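Local coordinates for capsid protein VP1 (Human polyomavirus 12, PDB 6Y5Z), which probably forms the icosahedral T=7 polyomavirus capsid, built from units of five disulfide-linked copies, at residues L238-C243 / F266-R271. Residues are numbered along the deposited sequence; the frame is centred on the assembly and turned at random.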
loop_
_atom_site.group_PDB
_atom_site.type_symbol
_atom_site.label_atom_id
_atom_site.label_comp_id
_atom_site.label_asym_id
_atom_site.label_seq_id
_atom_site.Cartn_x
_atom_site.Cartn_y
_atom_site.Cartn_z
ATOM N N LEU D 238 -12.834 -21.037 -25.568
ATOM C CA LEU D 238 -12.156 -20.322 -24.461
ATOM C C LEU D 238 -13.089 -19.237 -23.933
ATOM O O LEU D 238 -13.556 -18.397 -24.716
ATOM C CB LEU D 238 -10.848 -19.725 -24.964
ATOM C CG LEU D 238 -10.096 -18.902 -23.927
ATOM C CD1 LEU D 238 -9.609 -19.802 -22.805
ATOM C CD2 LEU D 238 -8.944 -18.182 -24.597
ATOM N N PHE D 239 -13.388 -19.288 -22.633
ATOM C CA PHE D 239 -14.348 -18.363 -21.984
ATOM C C PHE D 239 -13.600 -17.259 -21.234
ATOM O O PHE D 239 -12.838 -17.530 -20.291
ATOM C CB PHE D 239 -15.265 -19.181 -21.078
ATOM C CG PHE D 239 -16.118 -20.143 -21.875
ATOM C CD1 PHE D 239 -15.595 -21.342 -22.342
ATOM C CD2 PHE D 239 -17.429 -19.816 -22.173
ATOM C CE1 PHE D 239 -16.380 -22.199 -23.100
ATOM C CE2 PHE D 239 -18.223 -20.687 -22.904
ATOM C CZ PHE D 239 -17.693 -21.872 -23.360
ATOM N N LEU D 240 -13.844 -16.019 -21.642
ATOM C CA LEU D 240 -13.241 -14.817 -21.037
ATOM C C LEU D 240 -14.364 -14.006 -20.426
ATOM O O LEU D 240 -15.430 -13.863 -21.054
ATOM C CB LEU D 240 -12.536 -13.979 -22.089
ATOM C CG LEU D 240 -11.547 -14.730 -22.978
ATOM C CD1 LEU D 240 -10.992 -13.802 -24.049
ATOM C CD2 LEU D 240 -10.434 -15.319 -22.140
ATOM N N SER D 241 -14.119 -13.456 -19.250
ATOM C CA SER D 241 -15.108 -12.674 -18.468
ATOM C C SER D 241 -14.383 -11.492 -17.827
ATOM O O SER D 241 -13.234 -11.697 -17.467
ATOM C CB SER D 241 -15.723 -13.526 -17.398
ATOM O OG SER D 241 -16.312 -14.705 -17.927
ATOM N N CYS D 242 -15.039 -10.356 -17.654
ATOM C CA CYS D 242 -14.406 -9.252 -16.892
ATOM C C CYS D 242 -15.438 -8.200 -16.520
ATOM O O CYS D 242 -16.559 -8.204 -17.045
ATOM C CB CYS D 242 -13.255 -8.638 -17.669
ATOM S SG CYS D 242 -13.701 -7.987 -19.299
ATOM N N CYS D 243 -15.030 -7.310 -15.625
ATOM C CA CYS D 243 -15.675 -6.008 -15.397
ATOM C C CYS D 243 -14.587 -5.079 -14.869
ATOM O O CYS D 243 -13.765 -5.524 -14.048
ATOM C CB CYS D 243 -16.826 -6.144 -14.414
ATOM S SG CYS D 243 -17.760 -4.608 -14.261
ATOM N N PHE D 266 -6.966 -9.457 -23.409
ATOM C CA PHE D 266 -6.529 -10.805 -22.996
ATOM C C PHE D 266 -5.628 -11.376 -24.077
ATOM O O PHE D 266 -6.010 -11.323 -25.262
ATOM C CB PHE D 266 -7.691 -11.784 -22.832
ATOM C CG PHE D 266 -8.712 -11.439 -21.776
ATOM C CD1 PHE D 266 -9.669 -10.446 -21.979
ATOM C CD2 PHE D 266 -8.778 -12.179 -20.611
ATOM C CE1 PHE D 266 -10.636 -10.189 -21.020
ATOM C CE2 PHE D 266 -9.752 -11.922 -19.657
ATOM C CZ PHE D 266 -10.692 -10.939 -19.872
ATOM N N ASN D 267 -4.488 -11.944 -23.683
ATOM C CA ASN D 267 -3.684 -12.809 -24.581
ATOM C C ASN D 267 -3.415 -14.089 -23.810
ATOM O O ASN D 267 -2.604 -14.065 -22.873
ATOM C CB ASN D 267 -2.395 -12.146 -25.059
ATOM C CG ASN D 267 -1.710 -12.971 -26.132
ATOM O OD1 ASN D 267 -1.830 -14.181 -26.148
ATOM N ND2 ASN D 267 -1.077 -12.325 -27.093
ATOM N N VAL D 268 -4.108 -15.147 -24.196
ATOM C CA VAL D 268 -4.069 -16.453 -23.482
ATOM C C VAL D 268 -3.180 -17.413 -24.251
ATOM O O VAL D 268 -3.382 -17.592 -25.484
ATOM C CB VAL D 268 -5.475 -17.032 -23.274
ATOM C CG1 VAL D 268 -5.438 -18.362 -22.535
ATOM C CG2 VAL D 268 -6.355 -16.035 -22.543
ATOM N N GLN D 269 -2.223 -18.007 -23.547
ATOM C CA GLN D 269 -1.361 -19.071 -24.107
ATOM C C GLN D 269 -2.033 -20.411 -23.836
ATOM O O GLN D 269 -2.362 -20.696 -22.667
ATOM C CB GLN D 269 0.022 -19.034 -23.464
ATOM C CG GLN D 269 0.915 -20.138 -23.974
ATOM C CD GLN D 269 2.297 -20.015 -23.378
ATOM O OE1 GLN D 269 2.633 -20.713 -22.423
ATOM N NE2 GLN D 269 3.072 -19.069 -23.891
ATOM N N LEU D 270 -2.274 -21.191 -24.884
ATOM C CA LEU D 270 -2.878 -22.531 -24.727
ATOM C C LEU D 270 -1.936 -23.598 -25.251
ATOM O O LEU D 270 -1.145 -23.339 -26.166
ATOM C CB LEU D 270 -4.233 -22.594 -25.425
ATOM C CG LEU D 270 -5.213 -21.557 -24.871
ATOM C CD1 LEU D 270 -5.419 -20.425 -25.839
ATOM C CD2 LEU D 270 -6.521 -22.177 -24.465
ATOM N N ARG D 271 -2.062 -24.782 -24.681
ATOM C CA ARG D 271 -1.292 -25.957 -25.133
ATOM C C ARG D 271 -2.230 -27.152 -25.225
ATOM O O ARG D 271 -3.254 -27.232 -24.507
ATOM C CB ARG D 271 -0.105 -26.206 -24.201
ATOM C CG ARG D 271 -0.508 -26.751 -22.846
ATOM C CD ARG D 271 0.707 -26.917 -21.950
ATOM N NE ARG D 271 0.264 -27.209 -20.602
ATOM C CZ ARG D 271 1.007 -27.056 -19.510
ATOM N NH1 ARG D 271 2.263 -26.668 -19.616
ATOM N NH2 ARG D 271 0.508 -27.344 -18.324
#
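F266 pushes its ring across the gap between the two strands and slides past L240, which comes the other way. L240 covers one face of the ring: its CB stands over the centre, 4.2 Å from the centroid of the F266 ring and only 9° off the normal, a CH-pi contact. With CG of L240 anti to its carbonyl carbon (chi1 -51°), the branch runs back toward the root of the phenyl, where CD1 lies 4.0 Å from F266 CG, while CD2 bridges from the ring to CG2 of V268. The far edge of the ring meets C242 and the backbone: S241 O sits near the ring plane, 3.6 Å from F266 CZ, and C242 SG makes a sulfur-aromatic contact at the edge, 5.3 Å from the centroid of the F266 ring. Further along, L238 and V268 meet tip to tip, with L238 CD2 3.9 Å from V268 CB; the other methyl, CD1, touches L270.

The segments belong to strands 237-250 and 257-276, a beta hairpin, but here the axes of 238-243 and 266-271 come no nearer than about 10 Å, their chain directions 146° apart, and the segments face each other across the interior of the VP1 jelly-roll sandwich. L240 also touches I70, and V268 touches V92, so neighbouring strands extend the same core. No hydrogen bond crosses between the segments; cohesion rests on buried apolar surface, aided by weak contacts at the phenyl's face and edge.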